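Local atomic coordinates of uncharacterized protein (Aeromonas hydrophila J-1, PDB entry 6R1J), a protein that serves as the AhlC component of AHL, a tripartite alpha-pore-forming toxin, and is caught here in its soluble form. Residues Q96-T99 against A100-T104; T205-S208 against Q209-S213; L246-L249 against F250-A254. The protein carries 3 engineered substitutions. One frame throughout, in Å; residues are numbered along the deposited sequence.

In the fold
All three interactions are short runs, of two to three turns, within helices of an almost wholly helical chain. Their centres lie about 4 Å (interaction 2), 19 Å (interaction 1) and 40 Å (interaction 3) from the chain's centre, and interaction 3 is the buried one. Interaction 1, on helix 78-157, and interaction 2, on helix 163-236, have centres 19 Å apart and approach to about 7 Å between nearest atoms without touching. Interaction 3, on helix 244-264, has its centre 26 Å from that of interaction 1. Interactions 2 and 3 both reach the second subunit. The side chains of T99 and F207 each lie about 9 Å from a bound sodium ion and are not ligands; T224 and D264 form a sodium site in this chain.

Interaction 1: Q96-T99 against A100-T104; sequences QTLT and AQTLT
Q101 reaches back along the helix over T97, one turn earlier, with its chain extended beyond CG. Because CG stands beside the backbone N (chi1 -69°), it passes close to the carbonyl of T97, with Q101 CG 3.2 Å from T97 O. The amide then crosses the T97 side chain obliquely, and Q101 NE2 ends 3.6 Å from T97 CG2, a van der Waals contact with the methyl. The hydroxyl of T97 is used elsewhere, bonded to A93 O. The side chains of Q101 and L98 cross at about a right angle, Q101 OE1 lying 4.1 Å from L98 CD1.

A100 sits in the same turn, its CB 3.5 Å from both Q96 O and T97 O, so that this methyl covers two carbonyl oxygens of the preceding turn. Its own N-H is given to Q96 O. T99 faces inward: its OG1 is bonded to I95 O, while the side chain meets M51 on helix 28-70 and I225 on helix 163-236. Its carbonyl receives the N-H of L103, with L103 N 2.8 Å from T99 O.

T102 adds a second grip. Its OG1 lies 2.6 Å from L98 O and its N lies 2.9 Å from the same L98 O, the two donors arriving from opposite faces of the carbonyl plane. T97, T99 and T102 thus each return a hydroxyl to the carbonyl four residues back, an arrangement typical of threonine within an alpha-helix, here one belonging to an extended multihelical bundle.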
ATOM      1  N   GLN A  96     -26.130  29.458  10.901  1.00 38.04           N
ATOM      2  CA  GLN A  96     -25.438  29.501   9.600  1.00 41.41           C
ATOM      3  C   GLN A  96     -23.996  29.967   9.860  1.00 46.56           C
ATOM      4  O   GLN A  96     -23.079  29.395   9.226  1.00 40.30           O
ATOM      5  CB  GLN A  96     -26.156  30.407   8.618  1.00 38.38           C
ATOM      6  CG  GLN A  96     -25.666  30.251   7.191  1.00 41.74           C
ATOM      7  CD  GLN A  96     -26.619  30.825   6.179  1.00 43.41           C
ATOM      8  OE1 GLN A  96     -27.513  31.588   6.517  1.00 48.53           O
ATOM      9  NE2 GLN A  96     -26.450  30.445   4.923  1.00 43.57           N
ATOM     10  N   THR A  97     -23.812  30.874  10.824  1.00 40.48           N
ATOM     11  CA  THR A  97     -22.492  31.476  11.154  1.00 44.54           C
ATOM     12  C   THR A  97     -21.620  30.433  11.845  1.00 45.32           C
ATOM     13  O   THR A  97     -20.481  30.227  11.358  1.00 43.37           O
ATOM     14  CB  THR A  97     -22.648  32.804  11.916  1.00 41.59           C
ATOM     15  OG1 THR A  97     -23.208  33.687  10.941  1.00 40.87           O
ATOM     16  CG2 THR A  97     -21.346  33.372  12.427  1.00 43.83           C
ATOM     17  N   LEU A  98     -22.141  29.765  12.883  1.00 43.15           N
ATOM     18  CA  LEU A  98     -21.402  28.749  13.667  1.00 42.61           C
ATOM     19  C   LEU A  98     -20.991  27.587  12.745  1.00 42.56           C
ATOM     20  O   LEU A  98     -19.869  27.024  12.895  1.00 38.14           O
ATOM     21  CB  LEU A  98     -22.289  28.263  14.813  1.00 45.40           C
ATOM     22  CG  LEU A  98     -21.605  27.314  15.801  1.00 48.42           C
ATOM     23  CD1 LEU A  98     -20.482  28.004  16.565  1.00 49.53           C
ATOM     24  CD2 LEU A  98     -22.602  26.717  16.778  1.00 50.64           C
ATOM     25  N   THR A  99     -21.852  27.233  11.799  1.00 39.91           N
ATOM     26  CA  THR A  99     -21.559  26.153  10.833  1.00 37.76           C
ATOM     27  C   THR A  99     -20.392  26.595   9.933  1.00 38.09           C
ATOM     28  O   THR A  99     -19.429  25.818   9.798  1.00 39.68           O
ATOM     29  CB  THR A  99     -22.808  25.776  10.046  1.00 37.15           C
ATOM     30  OG1 THR A  99     -23.844  25.456  10.983  1.00 41.45           O
ATOM     31  CG2 THR A  99     -22.535  24.605   9.130  1.00 40.45           C
ATOM     32  N   ALA A 100     -20.475  27.772   9.316  1.00 39.65           N
ATOM     33  CA  ALA A 100     -19.407  28.338   8.450  1.00 41.77           C
ATOM     34  C   ALA A 100     -18.070  28.395   9.228  1.00 38.48           C
ATOM     35  O   ALA A 100     -17.008  28.009   8.675  1.00 38.46           O
ATOM     36  CB  ALA A 100     -19.834  29.708   7.933  1.00 39.96           C
ATOM     37  N   GLN A 101     -18.103  28.846  10.472  1.00 38.27           N
ATOM     38  CA  GLN A 101     -16.914  28.929  11.364  1.00 42.73           C
ATOM     39  C   GLN A 101     -16.345  27.541  11.617  1.00 44.95           C
ATOM     40  O   GLN A 101     -15.095  27.356  11.571  1.00 39.00           O
ATOM     41  CB  GLN A 101     -17.299  29.572  12.697  1.00 39.32           C
ATOM     42  CG  GLN A 101     -17.628  31.040  12.518  1.00 43.56           C
ATOM     43  CD  GLN A 101     -18.052  31.729  13.793  1.00 46.33           C
ATOM     44  OE1 GLN A 101     -18.398  31.097  14.799  1.00 47.69           O
ATOM     45  NE2 GLN A 101     -18.024  33.052  13.736  1.00 43.53           N
ATOM     46  N   THR A 102     -17.226  26.587  11.909  1.00 36.58           N
ATOM     47  CA  THR A 102     -16.812  25.205  12.161  1.00 36.23           C
ATOM     48  C   THR A 102     -16.162  24.654  10.893  1.00 31.27           C
ATOM     49  O   THR A 102     -15.141  23.962  11.023  1.00 35.94           O
ATOM     50  CB  THR A 102     -17.985  24.323  12.599  1.00 40.29           C
ATOM     51  OG1 THR A 102     -18.582  24.943  13.738  1.00 41.69           O
ATOM     52  CG2 THR A 102     -17.539  22.919  12.937  1.00 45.54           C
ATOM     53  N   LEU A 103     -16.725  24.949   9.722  1.00 32.36           N
ATOM     54  CA  LEU A 103     -16.166  24.410   8.473  1.00 32.75           C
ATOM     55  C   LEU A 103     -14.780  25.042   8.267  1.00 34.68           C
ATOM     56  O   LEU A 103     -13.845  24.327   7.905  1.00 36.79           O
ATOM     57  CB  LEU A 103     -17.101  24.743   7.321  1.00 32.37           C
ATOM     58  CG  LEU A 103     -16.655  24.252   5.950  1.00 32.32           C
ATOM     59  CD1 LEU A 103     -16.480  22.750   5.921  1.00 36.14           C
ATOM     60  CD2 LEU A 103     -17.619  24.698   4.869  1.00 40.00           C
ATOM     61  N   THR A 104     -14.672  26.353   8.436  1.00 37.02           N
ATOM     62  CA  THR A 104     -13.387  27.086   8.238  1.00 42.73           C
ATOM     63  C   THR A 104     -12.314  26.491   9.158  1.00 34.52           C
ATOM     64  O   THR A 104     -11.267  26.133   8.636  1.00 36.15           O
ATOM     65  CB  THR A 104     -13.553  28.598   8.459  1.00 39.49           C
ATOM     66  OG1 THR A 104     -14.428  29.050   7.438  1.00 39.75           O
ATOM     67  CG2 THR A 104     -12.249  29.359   8.357  1.00 42.77           C
TER

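Interaction 2: T205-S208 against Q209-S213; sequences TAFS and QQFGS
F207 and F211, one helical turn apart, make the tight side of this contact. Their side chains run side by side in the same direction, yet their ring planes stand at 87° to each other. The touch is made by F207 CE1 and F211 CD2, 3.6 Å apart, with the F211 atom arriving at the edge of the F207 ring, near its plane. With the centroids separated by 5.8 Å, the pair meets at one corner of each ring and has no face-to-face overlap. F207 CG is anti to the backbone N (chi1 -177°), which carries the ring clear of its own turn and into the bundle. There V40 of helix 28-70 and M13 of helix 5-21 touch both phenylalanines. I113 of helix 78-157 adds to the packing on F207, and A109 of the same helix packs on F211. The backbone binds the two residues as well, F211 N lying 2.8 Å from F207 O.

The other side is looser and more polar. T205 and Q209 are exposed, and across this contact they are joined through the backbone, with Q209 N 2.9 Å from T205 O. The hydroxyl of T205 turns back to L201 O. Neighbouring A206 packs against Q195 of the second subunit.

Between these two sides lie polar groups with partners on other helices. Q210 bends at its second torsion, and its OE1 is hydrogen-bonded to N12 on helix 5-21; S208 OG is hydrogen-bonded to N110 on helix 78-157. The chemistry implies an amphipathic turn, with aromatic carbon filling the core, directional hydrogen bonds flanking it, and an exposed polar surface at T205 and Q209, with A206 packed on the second subunit.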
ATOM      1  N   THR A 205      -2.855   9.674   7.216  1.00 30.93           N
ATOM      2  CA  THR A 205      -3.744   9.651   6.023  1.00 32.14           C
ATOM      3  C   THR A 205      -5.151   9.231   6.497  1.00 31.61           C
ATOM      4  O   THR A 205      -6.133   9.789   6.018  1.00 34.16           O
ATOM      5  CB  THR A 205      -3.218   8.705   4.931  1.00 30.78           C
ATOM      6  OG1 THR A 205      -1.930   9.192   4.552  1.00 34.72           O
ATOM      7  CG2 THR A 205      -4.132   8.640   3.721  1.00 32.87           C
ATOM      8  N   ALA A 206      -5.224   8.279   7.413  1.00 33.13           N
ATOM      9  CA  ALA A 206      -6.524   7.762   7.899  1.00 33.46           C
ATOM     10  C   ALA A 206      -7.206   8.885   8.675  1.00 33.28           C
ATOM     11  O   ALA A 206      -8.410   9.101   8.524  1.00 32.40           O
ATOM     12  CB  ALA A 206      -6.304   6.521   8.701  1.00 36.19           C
ATOM     13  N   PHE A 207      -6.451   9.632   9.468  1.00 33.26           N
ATOM     14  CA  PHE A 207      -7.011  10.746  10.275  1.00 30.42           C
ATOM     15  C   PHE A 207      -7.625  11.773   9.342  1.00 30.13           C
ATOM     16  O   PHE A 207      -8.753  12.212   9.508  1.00 33.09           O
ATOM     17  CB  PHE A 207      -5.959  11.365  11.190  1.00 30.67           C
ATOM     18  CG  PHE A 207      -6.520  12.453  12.065  1.00 30.12           C
ATOM     19  CD1 PHE A 207      -6.780  13.707  11.553  1.00 33.01           C
ATOM     20  CD2 PHE A 207      -6.829  12.192  13.393  1.00 33.49           C
ATOM     21  CE1 PHE A 207      -7.332  14.701  12.356  1.00 32.89           C
ATOM     22  CE2 PHE A 207      -7.354  13.191  14.196  1.00 32.95           C
ATOM     23  CZ  PHE A 207      -7.609  14.439  13.675  1.00 28.41           C
ATOM     24  N   SER A 208      -6.881  12.129   8.321  1.00 30.93           N
ATOM     25  CA  SER A 208      -7.294  13.087   7.281  1.00 32.65           C
ATOM     26  C   SER A 208      -8.504  12.576   6.456  1.00 32.36           C
ATOM     27  O   SER A 208      -9.333  13.393   6.105  1.00 31.96           O
ATOM     28  CB  SER A 208      -6.100  13.389   6.417  1.00 34.36           C
ATOM     29  OG  SER A 208      -6.473  14.293   5.394  1.00 42.60           O
ATOM     30  N   GLN A 209      -8.576  11.292   6.116  1.00 30.00           N
ATOM     31  CA  GLN A 209      -9.774  10.721   5.431  1.00 34.83           C
ATOM     32  C   GLN A 209     -11.005  10.907   6.356  1.00 29.00           C
ATOM     33  O   GLN A 209     -12.003  11.407   5.884  1.00 30.88           O
ATOM     34  CB  GLN A 209      -9.492   9.264   5.034  1.00 38.29           C
ATOM     35  CG  GLN A 209     -10.610   8.558   4.241  1.00 42.98           C
ATOM     36  CD  GLN A 209     -11.693   7.986   5.146  1.00 40.56           C
ATOM     37  OE1 GLN A 209     -11.429   7.452   6.221  1.00 37.60           O
ATOM     38  NE2 GLN A 209     -12.938   8.152   4.737  1.00 40.53           N
ATOM     39  N   GLN A 210     -10.935  10.519   7.624  1.00 30.44           N
ATOM     40  CA  GLN A 210     -12.047  10.694   8.594  1.00 31.04           C
ATOM     41  C   GLN A 210     -12.344  12.184   8.767  1.00 34.27           C
ATOM     42  O   GLN A 210     -13.538  12.591   8.772  1.00 30.78           O
ATOM     43  CB  GLN A 210     -11.694  10.023   9.912  1.00 29.07           C
ATOM     44  CG  GLN A 210     -11.500   8.523   9.779  1.00 30.53           C
ATOM     45  CD  GLN A 210     -12.805   7.773   9.615  1.00 34.06           C
ATOM     46  OE1 GLN A 210     -13.859   8.273  10.013  1.00 33.11           O
ATOM     47  NE2 GLN A 210     -12.714   6.588   9.023  1.00 34.35           N
ATOM     48  N   PHE A 211     -11.314  13.021   8.856  1.00 32.37           N
ATOM     49  CA  PHE A 211     -11.522  14.482   8.981  1.00 32.19           C
ATOM     50  C   PHE A 211     -12.285  14.948   7.737  1.00 33.60           C
ATOM     51  O   PHE A 211     -13.181  15.814   7.814  1.00 31.60           O
ATOM     52  CB  PHE A 211     -10.180  15.219   9.105  1.00 33.58           C
ATOM     53  CG  PHE A 211     -10.200  16.539   9.828  1.00 31.83           C
ATOM     54  CD1 PHE A 211     -11.375  17.213  10.125  1.00 35.56           C
ATOM     55  CD2 PHE A 211      -9.001  17.129  10.206  1.00 34.26           C
ATOM     56  CE1 PHE A 211     -11.363  18.401  10.858  1.00 34.19           C
ATOM     57  CE2 PHE A 211      -8.983  18.358  10.861  1.00 33.86           C
ATOM     58  CZ  PHE A 211     -10.160  18.988  11.197  1.00 34.94           C
ATOM     59  N   GLY A 212     -11.881  14.467   6.558  1.00 31.72           N
ATOM     60  CA  GLY A 212     -12.556  14.849   5.298  1.00 31.82           C
ATOM     61  C   GLY A 212     -14.050  14.478   5.341  1.00 30.78           C
ATOM     62  O   GLY A 212     -14.882  15.228   4.799  1.00 28.51           O
ATOM     63  N   SER A 213     -14.394  13.320   5.901  1.00 32.22           N
ATOM     64  CA  SER A 213     -15.812  12.886   5.998  1.00 32.98           C
ATOM     65  C   SER A 213     -16.550  13.866   6.913  1.00 31.99           C
ATOM     66  O   SER A 213     -17.683  14.258   6.601  1.00 31.74           O
ATOM     67  CB  SER A 213     -15.915  11.479   6.477  1.00 35.23           C
ATOM     68  OG  SER A 213     -15.441  10.611   5.468  1.00 41.53           O
TER

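Interaction 3: L246-L249 against F250-A254; sequences LARL and FFTAA
L249 lays its CD2 methyl over one face of the F250 ring, in a CH-pi contact 4.3 Å from the ring centroid and 17° off the ring normal. The methyl is offset toward the rim, and F250 CZ is the ring atom it meets most closely. L246 runs alongside the same phenylalanine and points the same way, bringing its CD2 4.0 Å from F250 CE2. Both leucine methyls lie on the same side of the ring plane, L249 over the face and L246 out beyond CE2. Nearer the backbone, F250 CD2 comes within 3.3 Å of L246 O.

What sets the ring there is its first torsion: CG is beside the backbone N (chi1 -69°), which folds it back along the preceding turn, while F250 N holds L246 O. F251 leans back similarly over the carbonyl of A247. The next carbonyl, R248 O, is gripped twice, by T252 OG1 at 2.7 Å and by T252 N from the opposite face of its plane. The guanidinium of R248 leaves this turn to bind L70 O and N72 O.

Farther out, F250 packs on N234 and V235 of helix 163-236, and F251 on L66 of helix 28-70 and L81 of helix 78-157. T156 of the second subunit touches L249 and F250, so helix 244-264 is wedged between three helices of its own chain and a neighbouring copy.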
ATOM      1  N   LEU A 246     -48.557  30.538  -2.121  1.00 71.90           N
ATOM      2  CA  LEU A 246     -47.090  30.666  -2.351  1.00 63.70           C
ATOM      3  C   LEU A 246     -46.390  30.511  -1.013  1.00 53.72           C
ATOM      4  O   LEU A 246     -45.425  29.755  -0.937  1.00 49.61           O
ATOM      5  CB  LEU A 246     -46.713  31.992  -3.014  1.00 66.56           C
ATOM      6  CG  LEU A 246     -46.714  31.949  -4.539  1.00 70.74           C
ATOM      7  CD1 LEU A 246     -46.340  33.310  -5.099  1.00 74.98           C
ATOM      8  CD2 LEU A 246     -45.771  30.866  -5.065  1.00 66.88           C
ATOM      9  N   ALA A 247     -46.902  31.174   0.007  1.00 45.90           N
ATOM     10  CA  ALA A 247     -46.366  31.039   1.359  1.00 48.19           C
ATOM     11  C   ALA A 247     -46.385  29.539   1.697  1.00 47.19           C
ATOM     12  O   ALA A 247     -45.381  29.061   2.202  1.00 42.06           O
ATOM     13  CB  ALA A 247     -47.156  31.889   2.306  1.00 47.96           C
ATOM     14  N   ARG A 248     -47.442  28.808   1.321  1.00 43.45           N
ATOM     15  CA  ARG A 248     -47.602  27.370   1.648  1.00 43.21           C
ATOM     16  C   ARG A 248     -46.531  26.575   0.887  1.00 42.32           C
ATOM     17  O   ARG A 248     -45.953  25.642   1.463  1.00 38.83           O
ATOM     18  CB  ARG A 248     -49.043  26.944   1.341  1.00 47.93           C
ATOM     19  CG  ARG A 248     -49.389  25.500   1.669  1.00 51.95           C
ATOM     20  CD  ARG A 248     -50.892  25.224   1.511  1.00 53.09           C
ATOM     21  NE  ARG A 248     -51.581  26.124   2.424  1.00 55.13           N
ATOM     22  CZ  ARG A 248     -51.729  25.888   3.723  1.00 57.45           C
ATOM     23  NH1 ARG A 248     -51.270  24.761   4.244  1.00 52.97           N
ATOM     24  NH2 ARG A 248     -52.340  26.771   4.494  1.00 55.76           N
ATOM     25  N   LEU A 249     -46.267  26.927  -0.370  1.00 40.33           N
ATOM     26  CA  LEU A 249     -45.243  26.245  -1.203  1.00 39.29           C
ATOM     27  C   LEU A 249     -43.865  26.373  -0.553  1.00 38.75           C
ATOM     28  O   LEU A 249     -43.215  25.325  -0.379  1.00 37.91           O
ATOM     29  CB  LEU A 249     -45.220  26.832  -2.609  1.00 42.99           C
ATOM     30  CG  LEU A 249     -44.246  26.168  -3.581  1.00 44.47           C
ATOM     31  CD1 LEU A 249     -44.834  24.872  -4.128  1.00 45.48           C
ATOM     32  CD2 LEU A 249     -43.898  27.121  -4.712  1.00 47.26           C
ATOM     33  N   PHE A 250     -43.461  27.588  -0.170  1.00 36.47           N
ATOM     34  CA  PHE A 250     -42.120  27.864   0.392  1.00 36.33           C
ATOM     35  C   PHE A 250     -42.034  27.328   1.818  1.00 38.97           C
ATOM     36  O   PHE A 250     -40.947  26.875   2.204  1.00 37.75           O
ATOM     37  CB  PHE A 250     -41.765  29.339   0.192  1.00 39.87           C
ATOM     38  CG  PHE A 250     -41.543  29.639  -1.277  1.00 40.09           C
ATOM     39  CD1 PHE A 250     -40.490  29.040  -1.955  1.00 41.84           C
ATOM     40  CD2 PHE A 250     -42.371  30.493  -1.981  1.00 43.44           C
ATOM     41  CE1 PHE A 250     -40.279  29.270  -3.308  1.00 48.88           C
ATOM     42  CE2 PHE A 250     -42.168  30.713  -3.338  1.00 49.17           C
ATOM     43  CZ  PHE A 250     -41.129  30.096  -4.000  1.00 44.52           C
ATOM     44  N   PHE A 251     -43.130  27.326   2.581  1.00 36.22           N
ATOM     45  CA  PHE A 251     -43.069  26.720   3.922  1.00 36.84           C
ATOM     46  C   PHE A 251     -42.832  25.219   3.740  1.00 30.07           C
ATOM     47  O   PHE A 251     -42.066  24.691   4.522  1.00 34.36           O
ATOM     48  CB  PHE A 251     -44.299  27.030   4.777  1.00 42.29           C
ATOM     49  CG  PHE A 251     -44.364  28.440   5.311  1.00 47.15           C
ATOM     50  CD1 PHE A 251     -43.222  29.112   5.723  1.00 43.84           C
ATOM     51  CD2 PHE A 251     -45.589  29.084   5.453  1.00 45.75           C
ATOM     52  CE1 PHE A 251     -43.305  30.387   6.259  1.00 50.36           C
ATOM     53  CE2 PHE A 251     -45.662  30.362   5.988  1.00 39.88           C
ATOM     54  CZ  PHE A 251     -44.525  30.995   6.412  1.00 49.49           C
ATOM     55  N   THR A 252     -43.510  24.581   2.792  1.00 32.58           N
ATOM     56  CA  THR A 252     -43.420  23.122   2.560  1.00 33.90           C
ATOM     57  C   THR A 252     -41.971  22.790   2.133  1.00 40.26           C
ATOM     58  O   THR A 252     -41.392  21.813   2.683  1.00 34.09           O
ATOM     59  CB  THR A 252     -44.496  22.664   1.577  1.00 36.28           C
ATOM     60  OG1 THR A 252     -45.775  23.010   2.128  1.00 35.29           O
ATOM     61  CG2 THR A 252     -44.423  21.178   1.310  1.00 35.36           C
ATOM     62  N   ALA A 253     -41.388  23.581   1.208  1.00 32.87           N
ATOM     63  CA  ALA A 253     -39.987  23.429   0.755  1.00 32.47           C
ATOM     64  C   ALA A 253     -39.069  23.615   1.950  1.00 31.40           C
ATOM     65  O   ALA A 253     -38.167  22.747   2.142  1.00 36.94           O
ATOM     66  CB  ALA A 253     -39.660  24.403  -0.381  1.00 39.54           C
ATOM     67  N   ALA A 254     -39.258  24.674   2.751  1.00 34.75           N
ATOM     68  CA  ALA A 254     -38.417  24.926   3.942  1.00 31.36           C
ATOM     69  C   ALA A 254     -38.486  23.719   4.891  1.00 36.85           C
ATOM     70  O   ALA A 254     -37.456  23.338   5.518  1.00 32.42           O
ATOM     71  CB  ALA A 254     -38.862  26.131   4.666  1.00 29.94           C
TER